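Local coordinates for protein putative alpha-L-fucosidase (Bacteroides thetaiotaomicron, PDB 4H41) that is a putative alpha-L-fucosidase with a TIM-barrel fold, probably acting as a glycoside hydrolase on host glycans in carbohydrate metabolism, at residues G31-G36 with D331-Y336; T35-D40 with Q61-I66; I68-M73 with Y305-T310; F311-S314 with S318-S321. One frame throughout, in Å; residues are numbered along the deposited sequence.

Contact 1. Residues G31-G36 with D331-Y336; sequences GLKITG and DRYREY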
loop_
_atom_site.group_PDB
_atom_site.type_symbol
_atom_site.label_atom_id
_atom_site.label_comp_id
_atom_site.label_asym_id
_atom_site.label_seq_id
_atom_site.Cartn_x
_atom_site.Cartn_y
_atom_site.Cartn_z
ATOM N N GLY B 31 -30.047 -2.754 2.375
ATOM C CA GLY B 31 -29.100 -3.725 2.893
ATOM C C GLY B 31 -29.154 -3.691 4.407
ATOM O O GLY B 31 -29.712 -2.793 5.020
ATOM N N LEU B 32 -28.582 -4.651 5.009
ATOM C CA LEU B 32 -28.524 -4.724 6.451
ATOM C C LEU B 32 -27.491 -3.730 6.934
ATOM O O LEU B 32 -26.350 -3.770 6.472
ATOM C CB LEU B 32 -28.161 -6.160 6.830
ATOM C CG LEU B 32 -28.064 -6.534 8.287
ATOM C CD1 LEU B 32 -29.315 -6.169 9.051
ATOM C CD2 LEU B 32 -27.802 -8.001 8.407
ATOM N N LYS B 33 -27.859 -2.854 7.863
ATOM C CA LYS B 33 -26.905 -1.866 8.357
ATOM C C LYS B 33 -25.864 -2.535 9.215
ATOM O O LYS B 33 -26.204 -3.457 9.990
ATOM C CB LYS B 33 -27.610 -0.791 9.171
ATOM C CG LYS B 33 -28.547 0.076 8.335
ATOM C CD LYS B 33 -29.346 1.061 9.220
ATOM C CE LYS B 33 -30.488 1.726 8.481
ATOM N NZ LYS B 33 -31.505 2.321 9.406
ATOM N N ILE B 34 -24.643 -1.975 9.203
ATOM C CA ILE B 34 -23.535 -2.445 10.057
ATOM C C ILE B 34 -23.751 -1.870 11.455
ATOM O O ILE B 34 -23.818 -0.649 11.624
ATOM C CB ILE B 34 -22.164 -2.045 9.435
ATOM C CG1 ILE B 34 -21.913 -2.903 8.175
ATOM C CG2 ILE B 34 -21.028 -2.275 10.437
ATOM C CD1 ILE B 34 -20.882 -2.371 7.286
ATOM N N THR B 35 -23.912 -2.718 12.435
ATOM C CA THR B 35 -24.140 -2.274 13.807
ATOM C C THR B 35 -23.065 -2.791 14.770
ATOM O O THR B 35 -23.161 -2.564 15.964
ATOM C CB THR B 35 -25.540 -2.665 14.287
ATOM O OG1 THR B 35 -25.637 -4.089 14.250
ATOM C CG2 THR B 35 -26.649 -1.958 13.501
ATOM N N GLY B 36 -22.030 -3.412 14.246
ATOM C CA GLY B 36 -20.880 -3.828 15.026
ATOM C C GLY B 36 -19.606 -3.740 14.235
ATOM O O GLY B 36 -19.608 -3.787 12.994
ATOM N N ASP B 331 -18.867 8.372 3.808
ATOM C CA ASP B 331 -19.815 9.305 3.183
ATOM C C ASP B 331 -20.774 8.580 2.236
ATOM O O ASP B 331 -21.958 8.840 2.288
ATOM C CB ASP B 331 -19.074 10.398 2.439
ATOM C CG ASP B 331 -18.275 11.345 3.313
ATOM O OD1 ASP B 331 -18.494 11.344 4.553
ATOM O OD2 ASP B 331 -17.389 12.052 2.764
ATOM N N ARG B 332 -20.278 7.668 1.399
ATOM C CA ARG B 332 -21.160 6.902 0.474
ATOM C C ARG B 332 -22.140 6.039 1.257
ATOM O O ARG B 332 -23.311 5.910 0.869
ATOM C CB ARG B 332 -20.344 6.016 -0.474
ATOM C CG ARG B 332 -19.316 6.708 -1.362
ATOM C CD ARG B 332 -19.870 7.635 -2.443
ATOM N NE ARG B 332 -20.399 8.903 -1.930
ATOM C CZ ARG B 332 -19.688 9.912 -1.427
ATOM N NH1 ARG B 332 -18.355 9.860 -1.396
ATOM N NH2 ARG B 332 -20.297 10.986 -0.965
ATOM N N TYR B 333 -21.665 5.446 2.361
ATOM C CA TYR B 333 -22.470 4.611 3.265
ATOM C C TYR B 333 -23.585 5.429 3.899
ATOM O O TYR B 333 -24.760 5.029 3.876
ATOM C CB TYR B 333 -21.542 3.994 4.316
ATOM C CG TYR B 333 -22.225 3.091 5.295
ATOM C CD1 TYR B 333 -22.791 3.596 6.452
ATOM C CD2 TYR B 333 -22.313 1.722 5.066
ATOM C CE1 TYR B 333 -23.436 2.763 7.366
ATOM C CE2 TYR B 333 -22.908 0.870 6.000
ATOM C CZ TYR B 333 -23.493 1.399 7.133
ATOM O OH TYR B 333 -24.149 0.579 8.005
ATOM N N ARG B 334 -23.256 6.600 4.422
ATOM C CA ARG B 334 -24.266 7.471 5.014
ATOM C C ARG B 334 -25.290 7.935 4.018
ATOM O O ARG B 334 -26.463 8.110 4.375
ATOM C CB ARG B 334 -23.617 8.709 5.662
ATOM C CG ARG B 334 -22.882 8.394 6.956
ATOM C CD ARG B 334 -22.840 9.579 7.878
ATOM N NE ARG B 334 -22.180 10.705 7.233
ATOM C CZ ARG B 334 -22.764 11.832 6.826
ATOM N NH1 ARG B 334 -24.073 12.008 6.978
ATOM N NH2 ARG B 334 -22.043 12.795 6.279
ATOM N N GLU B 335 -24.862 8.195 2.774
ATOM C CA GLU B 335 -25.798 8.616 1.749
ATOM C C GLU B 335 -26.816 7.504 1.403
ATOM O O GLU B 335 -28.015 7.737 1.337
ATOM C CB GLU B 335 -25.026 9.054 0.482
ATOM C CG GLU B 335 -24.407 10.415 0.687
ATOM C CD GLU B 335 -23.522 10.934 -0.428
ATOM O OE1 GLU B 335 -23.294 10.176 -1.396
ATOM O OE2 GLU B 335 -22.952 12.039 -0.273
ATOM N N TYR B 336 -26.346 6.293 1.242
ATOM C CA TYR B 336 -27.193 5.136 0.917
ATOM C C TYR B 336 -28.152 4.789 2.024
ATOM O O TYR B 336 -29.286 4.424 1.726
ATOM C CB TYR B 336 -26.283 3.945 0.592
ATOM C CG TYR B 336 -26.997 2.640 0.327
ATOM C CD1 TYR B 336 -27.562 2.366 -0.915
ATOM C CD2 TYR B 336 -27.129 1.683 1.325
ATOM C CE1 TYR B 336 -28.217 1.154 -1.158
ATOM C CE2 TYR B 336 -27.812 0.483 1.098
ATOM C CZ TYR B 336 -28.299 0.201 -0.153
ATOM O OH TYR B 336 -28.933 -1.006 -0.331
HETATM O O HOH W 1 -24.829 1.441 10.319
#

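Contact 2. Residues T35-D40 with Q61-I66; sequences TGTFLD and QHMKRI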
loop_
_atom_site.group_PDB
_atom_site.type_symbol
_atom_site.label_atom_id
_atom_site.label_comp_id
_atom_site.label_asym_id
_atom_site.label_seq_id
_atom_site.Cartn_x
_atom_site.Cartn_y
_atom_site.Cartn_z
ATOM N N THR B 35 -23.912 -2.718 12.435
ATOM C CA THR B 35 -24.140 -2.274 13.807
ATOM C C THR B 35 -23.065 -2.791 14.770
ATOM O O THR B 35 -23.161 -2.564 15.964
ATOM C CB THR B 35 -25.540 -2.665 14.287
ATOM O OG1 THR B 35 -25.637 -4.089 14.250
ATOM C CG2 THR B 35 -26.649 -1.958 13.501
ATOM N N GLY B 36 -22.030 -3.412 14.246
ATOM C CA GLY B 36 -20.880 -3.828 15.026
ATOM C C GLY B 36 -19.606 -3.740 14.235
ATOM O O GLY B 36 -19.608 -3.787 12.994
ATOM N N THR B 37 -18.466 -3.552 14.946
ATOM C CA THR B 37 -17.179 -3.581 14.294
ATOM C C THR B 37 -16.179 -4.252 15.166
ATOM O O THR B 37 -16.241 -4.150 16.402
ATOM C CB THR B 37 -16.671 -2.179 13.900
ATOM O OG1 THR B 37 -15.434 -2.310 13.177
ATOM C CG2 THR B 37 -16.495 -1.270 15.071
ATOM N N PHE B 38 -15.240 -4.932 14.516
ATOM C CA PHE B 38 -14.040 -5.369 15.183
ATOM C C PHE B 38 -13.203 -4.162 15.482
ATOM O O PHE B 38 -13.318 -3.108 14.834
ATOM C CB PHE B 38 -13.231 -6.358 14.367
ATOM C CG PHE B 38 -13.895 -7.710 14.309
ATOM C CD1 PHE B 38 -13.724 -8.631 15.337
ATOM C CD2 PHE B 38 -14.731 -8.048 13.258
ATOM C CE1 PHE B 38 -14.313 -9.890 15.274
ATOM C CE2 PHE B 38 -15.337 -9.315 13.200
ATOM C CZ PHE B 38 -15.141 -10.219 14.219
ATOM N N LEU B 39 -12.357 -4.334 16.471
ATOM C CA LEU B 39 -11.288 -3.442 16.881
ATOM C C LEU B 39 -10.073 -4.286 16.601
ATOM O O LEU B 39 -9.875 -5.276 17.303
ATOM C CB LEU B 39 -11.413 -3.056 18.373
ATOM C CG LEU B 39 -12.732 -2.470 18.835
ATOM C CD1 LEU B 39 -12.810 -2.498 20.341
ATOM C CD2 LEU B 39 -12.925 -1.088 18.291
ATOM N N ASP B 40 -9.241 -3.931 15.607
ATOM C CA ASP B 40 -8.176 -4.800 15.141
ATOM C C ASP B 40 -6.940 -4.777 16.021
ATOM O O ASP B 40 -5.875 -4.298 15.623
ATOM C CB ASP B 40 -7.815 -4.461 13.697
ATOM C CG ASP B 40 -6.888 -5.489 13.069
ATOM O OD1 ASP B 40 -6.995 -6.688 13.423
ATOM O OD2 ASP B 40 -6.079 -5.097 12.214
ATOM N N GLN B 61 -16.849 8.020 18.467
ATOM C CA GLN B 61 -17.847 9.017 18.071
ATOM C C GLN B 61 -18.283 8.820 16.609
ATOM O O GLN B 61 -19.488 8.888 16.330
ATOM C CB GLN B 61 -17.310 10.433 18.247
ATOM C CG GLN B 61 -17.037 10.841 19.688
ATOM C CD GLN B 61 -16.456 12.214 19.722
ATOM O OE1 GLN B 61 -17.048 13.145 19.167
ATOM N NE2 GLN B 61 -15.333 12.400 20.414
ATOM N N HIS B 62 -17.323 8.520 15.702
ATOM C CA HIS B 62 -17.639 8.279 14.277
ATOM C C HIS B 62 -18.486 7.007 14.159
ATOM O O HIS B 62 -19.410 6.947 13.349
ATOM C CB HIS B 62 -16.360 8.162 13.376
ATOM C CG HIS B 62 -15.525 9.413 13.263
ATOM N ND1 HIS B 62 -16.097 10.640 12.952
ATOM C CD2 HIS B 62 -14.185 9.560 13.319
ATOM C CE1 HIS B 62 -15.094 11.507 12.901
ATOM N NE2 HIS B 62 -13.919 10.905 13.131
HETATM N N MSE B 63 -18.212 6.004 15.014
HETATM C CA MSE B 63 -18.992 4.762 15.035
HETATM C C MSE B 63 -20.396 5.006 15.512
HETATM O O MSE B 63 -21.356 4.546 14.899
HETATM C CB MSE B 63 -18.332 3.725 15.960
HETATM C CG MSE B 63 -17.004 3.191 15.473
HETATM SE SE MSE B 63 -16.264 2.130 16.948
HETATM C CE MSE B 63 -14.426 2.050 16.348
ATOM N N LYS B 64 -20.529 5.774 16.596
ATOM C CA LYS B 64 -21.842 6.049 17.176
ATOM C C LYS B 64 -22.752 6.768 16.201
ATOM O O LYS B 64 -23.953 6.463 16.130
ATOM C CB LYS B 64 -21.685 6.883 18.449
ATOM C CG LYS B 64 -22.963 7.067 19.274
ATOM C CD LYS B 64 -23.349 5.794 19.959
ATOM C CE LYS B 64 -24.547 5.921 20.860
ATOM N NZ LYS B 64 -24.821 4.595 21.443
ATOM N N ARG B 65 -22.193 7.695 15.421
ATOM C CA ARG B 65 -22.970 8.434 14.428
ATOM C C ARG B 65 -23.693 7.515 13.452
ATOM O O ARG B 65 -24.791 7.852 13.021
ATOM C CB ARG B 65 -22.058 9.375 13.680
ATOM C CG ARG B 65 -22.766 10.255 12.693
ATOM C CD ARG B 65 -21.800 11.182 12.038
ATOM N NE ARG B 65 -22.487 12.071 11.107
ATOM C CZ ARG B 65 -21.883 12.949 10.323
ATOM N NH1 ARG B 65 -20.557 13.057 10.330
ATOM N NH2 ARG B 65 -22.596 13.729 9.526
ATOM N N ILE B 66 -23.093 6.386 13.054
ATOM C CA ILE B 66 -23.740 5.491 12.102
ATOM C C ILE B 66 -24.494 4.330 12.753
ATOM O O ILE B 66 -25.013 3.481 12.034
ATOM C CB ILE B 66 -22.766 4.976 11.006
ATOM C CG1 ILE B 66 -21.620 4.126 11.581
ATOM C CG2 ILE B 66 -22.244 6.122 10.193
ATOM C CD1 ILE B 66 -20.916 3.267 10.513
#

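Contact 3. Residues I68-M73 with Y305-T310; sequences IDTVIM and YDKAIT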
loop_
_atom_site.group_PDB
_atom_site.type_symbol
_atom_site.label_atom_id
_atom_site.label_comp_id
_atom_site.label_asym_id
_atom_site.label_seq_id
_atom_site.Cartn_x
_atom_site.Cartn_y
_atom_site.Cartn_z
ATOM N N ILE B 68 -23.362 2.089 15.247
ATOM C CA ILE B 68 -22.633 0.937 15.747
ATOM C C ILE B 68 -22.976 0.846 17.247
ATOM O O ILE B 68 -22.949 1.849 17.961
ATOM C CB ILE B 68 -21.130 1.008 15.428
ATOM C CG1 ILE B 68 -20.902 0.616 13.925
ATOM C CG2 ILE B 68 -20.305 0.106 16.372
ATOM C CD1 ILE B 68 -19.590 0.942 13.376
ATOM N N ASP B 69 -23.342 -0.347 17.702
ATOM C CA ASP B 69 -23.693 -0.563 19.109
ATOM C C ASP B 69 -22.826 -1.638 19.761
ATOM O O ASP B 69 -23.036 -1.940 20.951
ATOM C CB ASP B 69 -25.187 -0.927 19.225
ATOM C CG ASP B 69 -25.670 -2.199 18.523
ATOM O OD1 ASP B 69 -24.895 -3.178 18.451
ATOM O OD2 ASP B 69 -26.834 -2.231 18.102
ATOM N N THR B 70 -21.951 -2.282 18.993
ATOM C CA THR B 70 -21.129 -3.405 19.446
ATOM C C THR B 70 -19.719 -3.263 18.929
ATOM O O THR B 70 -19.535 -3.005 17.753
ATOM C CB THR B 70 -21.746 -4.718 18.942
ATOM O OG1 THR B 70 -23.055 -4.875 19.485
ATOM C CG2 THR B 70 -20.932 -5.937 19.329
ATOM N N VAL B 71 -18.725 -3.421 19.801
ATOM C CA VAL B 71 -17.308 -3.396 19.400
ATOM C C VAL B 71 -16.655 -4.673 19.893
ATOM O O VAL B 71 -16.920 -5.129 21.028
ATOM C CB VAL B 71 -16.577 -2.132 19.862
ATOM C CG1 VAL B 71 -17.130 -0.907 19.161
ATOM C CG2 VAL B 71 -16.652 -1.964 21.386
ATOM N N ILE B 72 -15.860 -5.295 19.029
ATOM C CA ILE B 72 -15.274 -6.593 19.309
ATOM C C ILE B 72 -13.770 -6.525 19.195
ATOM O O ILE B 72 -13.252 -6.410 18.060
ATOM C CB ILE B 72 -15.812 -7.666 18.340
ATOM C CG1 ILE B 72 -17.371 -7.725 18.322
ATOM C CG2 ILE B 72 -15.174 -9.017 18.690
ATOM C CD1 ILE B 72 -17.978 -7.320 17.007
HETATM N N MSE B 73 -13.056 -6.675 20.322
HETATM C CA MSE B 73 -11.584 -6.663 20.279
HETATM C C MSE B 73 -11.174 -7.999 19.751
HETATM O O MSE B 73 -11.492 -9.004 20.358
HETATM C CB MSE B 73 -11.002 -6.384 21.659
HETATM C CG MSE B 73 -9.531 -5.982 21.570
HETATM SE SE MSE B 73 -8.779 -5.821 23.353
HETATM C CE MSE B 73 -8.990 -7.592 23.829
ATOM N N TYR B 305 -30.718 -11.983 7.514
ATOM C CA TYR B 305 -29.708 -12.020 8.567
ATOM C C TYR B 305 -30.066 -11.121 9.739
ATOM O O TYR B 305 -30.737 -10.115 9.565
ATOM C CB TYR B 305 -28.358 -11.636 7.998
ATOM C CG TYR B 305 -27.607 -12.764 7.352
ATOM C CD1 TYR B 305 -28.255 -13.698 6.545
ATOM C CD2 TYR B 305 -26.230 -12.857 7.469
ATOM C CE1 TYR B 305 -27.562 -14.763 5.977
ATOM C CE2 TYR B 305 -25.517 -13.874 6.848
ATOM C CZ TYR B 305 -26.191 -14.842 6.119
ATOM O OH TYR B 305 -25.508 -15.896 5.573
ATOM N N ASP B 306 -29.603 -11.475 10.926
ATOM C CA ASP B 306 -29.929 -10.794 12.174
ATOM C C ASP B 306 -29.089 -9.598 12.423
ATOM O O ASP B 306 -29.560 -8.713 13.098
ATOM C CB ASP B 306 -29.759 -11.765 13.385
ATOM C CG ASP B 306 -30.554 -13.024 13.216
ATOM O OD1 ASP B 306 -31.743 -12.920 12.888
ATOM O OD2 ASP B 306 -29.957 -14.109 13.274
ATOM N N LYS B 307 -27.814 -9.623 12.048
ATOM C CA LYS B 307 -26.901 -8.520 12.310
ATOM C C LYS B 307 -25.761 -8.495 11.340
ATOM O O LYS B 307 -25.314 -9.542 10.857
ATOM C CB LYS B 307 -26.314 -8.641 13.749
ATOM C CG LYS B 307 -25.611 -7.387 14.299
ATOM C CD LYS B 307 -25.000 -7.664 15.695
ATOM C CE LYS B 307 -24.463 -6.447 16.426
ATOM N NZ LYS B 307 -25.505 -5.434 16.696
ATOM N N ALA B 308 -25.270 -7.285 11.037
ATOM C CA ALA B 308 -24.054 -7.134 10.228
ATOM C C ALA B 308 -22.998 -6.474 11.093
ATOM O O ALA B 308 -23.247 -5.455 11.738
ATOM C CB ALA B 308 -24.292 -6.332 8.966
ATOM N N ILE B 309 -21.826 -7.060 11.108
ATOM C CA ILE B 309 -20.651 -6.487 11.752
ATOM C C ILE B 309 -19.627 -6.307 10.640
ATOM O O ILE B 309 -19.818 -6.838 9.548
ATOM C CB ILE B 309 -20.140 -7.339 12.941
ATOM C CG1 ILE B 309 -19.517 -8.677 12.462
ATOM C CG2 ILE B 309 -21.285 -7.560 13.950
ATOM C CD1 ILE B 309 -18.893 -9.509 13.596
ATOM N N THR B 310 -18.519 -5.606 10.900
ATOM C CA THR B 310 -17.491 -5.464 9.885
ATOM C C THR B 310 -16.103 -5.571 10.458
ATOM O O THR B 310 -15.835 -5.091 11.562
ATOM C CB THR B 310 -17.641 -4.076 9.153
ATOM O OG1 THR B 310 -16.722 -3.979 8.056
ATOM C CG2 THR B 310 -17.389 -2.873 10.078
HETATM O O HOH W 2 -27.718 -5.091 18.782
#

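Contact 4. Residues F311-S314 with S318-S321; sequences FEFS and SPQS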
loop_
_atom_site.group_PDB
_atom_site.type_symbol
_atom_site.label_atom_id
_atom_site.label_comp_id
_atom_site.label_asym_id
_atom_site.label_seq_id
_atom_site.Cartn_x
_atom_site.Cartn_y
_atom_site.Cartn_z
ATOM N N PHE B 311 -15.230 -6.175 9.682
ATOM C CA PHE B 311 -13.777 -6.037 9.793
ATOM C C PHE B 311 -13.448 -5.035 8.677
ATOM O O PHE B 311 -13.531 -5.399 7.507
ATOM C CB PHE B 311 -13.026 -7.353 9.639
ATOM C CG PHE B 311 -11.559 -7.190 9.960
ATOM C CD1 PHE B 311 -10.684 -6.671 9.021
ATOM C CD2 PHE B 311 -11.092 -7.387 11.253
ATOM C CE1 PHE B 311 -9.371 -6.387 9.344
ATOM C CE2 PHE B 311 -9.765 -7.123 11.576
ATOM C CZ PHE B 311 -8.909 -6.633 10.616
ATOM N N GLU B 312 -13.116 -3.776 8.972
ATOM C CA GLU B 312 -12.948 -3.164 10.289
ATOM C C GLU B 312 -13.174 -1.684 10.146
ATOM O O GLU B 312 -12.599 -1.076 9.241
ATOM C CB GLU B 312 -11.528 -3.437 10.824
ATOM C CG GLU B 312 -11.341 -3.035 12.278
ATOM C CD GLU B 312 -10.240 -2.040 12.613
ATOM O OE1 GLU B 312 -9.779 -1.337 11.692
ATOM O OE2 GLU B 312 -9.860 -1.937 13.803
ATOM N N PHE B 313 -13.976 -1.111 11.000
ATOM C CA PHE B 313 -14.324 0.304 10.863
ATOM C C PHE B 313 -13.122 1.235 10.899
ATOM O O PHE B 313 -13.007 2.093 10.005
ATOM C CB PHE B 313 -15.310 0.717 11.936
ATOM C CG PHE B 313 -15.729 2.156 11.873
ATOM C CD1 PHE B 313 -15.022 3.132 12.564
ATOM C CD2 PHE B 313 -16.856 2.536 11.170
ATOM C CE1 PHE B 313 -15.392 4.473 12.485
ATOM C CE2 PHE B 313 -17.205 3.882 11.068
ATOM C CZ PHE B 313 -16.481 4.838 11.745
ATOM N N SER B 314 -12.286 1.135 11.936
ATOM C CA SER B 314 -11.203 2.123 12.140
ATOM C C SER B 314 -10.269 2.306 10.934
ATOM O O SER B 314 -9.812 3.419 10.707
ATOM C CB SER B 314 -10.404 1.819 13.384
ATOM O OG SER B 314 -11.303 1.857 14.489
ATOM N N SER B 318 -13.468 4.591 8.576
ATOM C CA SER B 318 -13.454 5.773 9.423
ATOM C C SER B 318 -12.995 7.029 8.736
ATOM O O SER B 318 -11.955 7.023 8.101
ATOM C CB SER B 318 -12.529 5.545 10.609
ATOM O OG SER B 318 -12.393 6.735 11.380
ATOM N N PRO B 319 -13.625 8.182 9.028
ATOM C CA PRO B 319 -13.062 9.469 8.570
ATOM C C PRO B 319 -11.660 9.774 9.116
ATOM O O PRO B 319 -10.930 10.586 8.543
ATOM C CB PRO B 319 -14.075 10.507 9.146
ATOM C CG PRO B 319 -15.333 9.768 9.279
ATOM C CD PRO B 319 -14.915 8.368 9.718
ATOM N N GLN B 320 -11.246 9.086 10.195
ATOM C CA GLN B 320 -9.931 9.268 10.795
ATOM C C GLN B 320 -8.875 8.326 10.240
ATOM O O GLN B 320 -7.680 8.513 10.526
ATOM C CB GLN B 320 -10.076 9.014 12.309
ATOM C CG GLN B 320 -8.907 9.521 13.118
ATOM C CD GLN B 320 -9.141 9.438 14.608
ATOM O OE1 GLN B 320 -8.457 10.111 15.353
ATOM N NE2 GLN B 320 -10.059 8.584 15.103
ATOM N N SER B 321 -9.259 7.345 9.428
ATOM C CA SER B 321 -8.284 6.401 8.909
ATOM C C SER B 321 -7.196 7.067 8.062
ATOM O O SER B 321 -7.470 7.965 7.260
ATOM C CB SER B 321 -8.945 5.332 8.046
ATOM O OG SER B 321 -7.956 4.424 7.582
#

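Contact 1. Residues G31-G36 with D331-Y336
The phenol oxygen of Y333 meets the backbone of I34: I34 N donates to Y333 OH over 2.9 Å with an N-H...O angle of 160°, a nearly straight bond. A water joins the same two residues a second time. It accepts from Y333 OH at 2.6 Å and donates to I34 O at 2.7 Å, and it lies in the plane of the Y333 ring at its edge, so the hydroxyl both accepts and donates. Apolar contact is slight, with I34 CD1 4.0 Å from Y333 CE2. What lets the ring reach across is the first torsion of Y333, which sets CG anti to the backbone N (chi1 -179°) and sends the phenol off the helix toward the strand. One helical turn on, the hydroxyl of Y336 comes to G31 at the edge of its own ring, but it is bonded to N30 N. Behind the first shell, I34 also packs on L297 of helix 290-302, while Y333 meets the ring of F337 and touches M317. The last helix, 324-337, is thereby pinned to the entry of strand 34-39, the first strand, as in a closed eight-stranded beta/alpha barrel of the TIM type.

Contact 2. Residues T35-D40 with Q61-I66
Strand 34-39 and helix 53-65 are the first two elements of a right-handed beta-alpha-beta unit that ends in strand 70-73, and here the helix rests on the strand through one selenomethionine. M63 is the sole residue of 61-66 to touch 35-40. Its CG lies anti to its carbonyl carbon (chi1 -68°) and the chain runs extended from there, which carries the selenium and the terminal methyl down onto the strand. M63 SE sits 3.9 Å from T37 CG2, the two side chains crossing at about a right angle, and M63 CE reaches L39 CD2 at 4.0 Å. T37 faces the helix, and the end of L39, two residues on, comes round to meet the methyl; no hydrogen bond crosses between the segments. T37 divides its branches: the methyl meets M63, while OG1 donates to F38 O at 2.8 Å, in the carbonyl plane and on a lone pair. The same hydroxyl accepts from F313 N. Replacing T37 by an alanine removes CG2 and OG1, which would probably open a gap beside the selenium and leave F313 N without its hydroxyl partner. V71, F313 and S314 also pack on M63, so strand, helix and the short helix 313-316 that follows the last strand share one hydrophobic layer, the helix-on-sheet interface of a TIM barrel.

Contact 3. Residues I68-M73 with Y305-T310
K307 NZ reaches D69 OD1 at 2.9 Å, forming a salt bridge between the residue just before strand 70-73 and the start of strand 307-310, the two strands that flank strand 34-39 in the barrel. NZ is also hydrogen-bonded to T35 OG1, on the intervening strand. The ammonium uses the syn lone pair of OD1, on the side of the other carboxylate oxygen. That same OD1 accepts a second bond, from T70 OG1 at 2.7 Å, which arrives nearly along the C-O axis. OD2 is served by a water that donates to it at 3.1 Å and accepts from K307 NZ at 3.1 Å, so lysine and water together span the carboxylate. Torsions explain the reach: K307 runs extended and bends only at its last one (chi4 61°), turning NZ toward the aspartate and laying CE 3.7 Å from T70 OG1. A leucine in place of D69 would probably leave the K307 ammonium without its countercharge and T70 OG1 without its acceptor. Deeper in the barrel polarity gives way to hydrocarbon, I72 CD1 meeting I309 CD1 at 4.2 Å with the side chains crossing at about a right angle. F38 touches both isoleucines and Y117 touches I72. The CA atoms of T70 and I309 stand 8.3 Å apart, too far for direct strand pairing, so side chains and one bridging water, not backbone bonds, join these segments. The chemistry implies an ion pair, probably largely self-compensating, at the partly exposed N-terminal ends of strands 70-73 and 307-310, and an apolar core beyond it.

Contact 4. Residues F311-S314 with S318-S321
Contact with the ring comes first: the CA and CB of S318 lie against one face of F313, with F313 CE1 3.6 Å from S318 CB and 3.8 Å from S318 CA. The torsion of F313 that puts CG anti to its backbone N (chi1 -180°) swings the ring to this position, and P319 CD adds a looser touch at 4.4 Å from F313 CZ. Backbone against side chain comes next. S314 O lies 3.5 Å from S318 CB and 3.4 Å from S321 CB, touching both serine methylenes, which approach it roughly at right angles, and is hydrogen-bonded to Q49 NE2. Among the hydrogen bonds within 318-321, S321 N donates to S318 O at 3.0 Å, closing a type I turn, while Q320 N donates to S318 OG at 2.9 Å with an N-H...O angle of 156°, an ST turn. Outward, D59 of helix 53-65 receives the hydroxyls of both segments: S314 OG bonds to its OD2 and S318 OG to its OD1. S321 OG turns instead to H315 O. At the other end, E312 occupies the N-cap position of the short helix. One carboxylate thus ties both segments to helix 53-65, while S318 OG also shapes its own turn.

All four contacts gather round the seam where the first and last strands close the barrel. Contacts 1 and 2 both use strand 34-39 and share T35 and G36, their centres about 11 Å apart. Contact 3 joins strands 70-73 and 307-310, the two neighbours of strand 34-39, about 8 Å from contact 2, and T35 OG1 links it to both by bonding K307 NZ. Contact 4 follows strand 307-310, about 8 Å from contact 2, with T37 and D40 bonded to F313 and E312. Along the chain, contacts 3 and 4 are nested within the loop closed by contact 1, and contacts 2, 3 and 4 follow in series. Strand 34-39 thus joins the last strand and last helix.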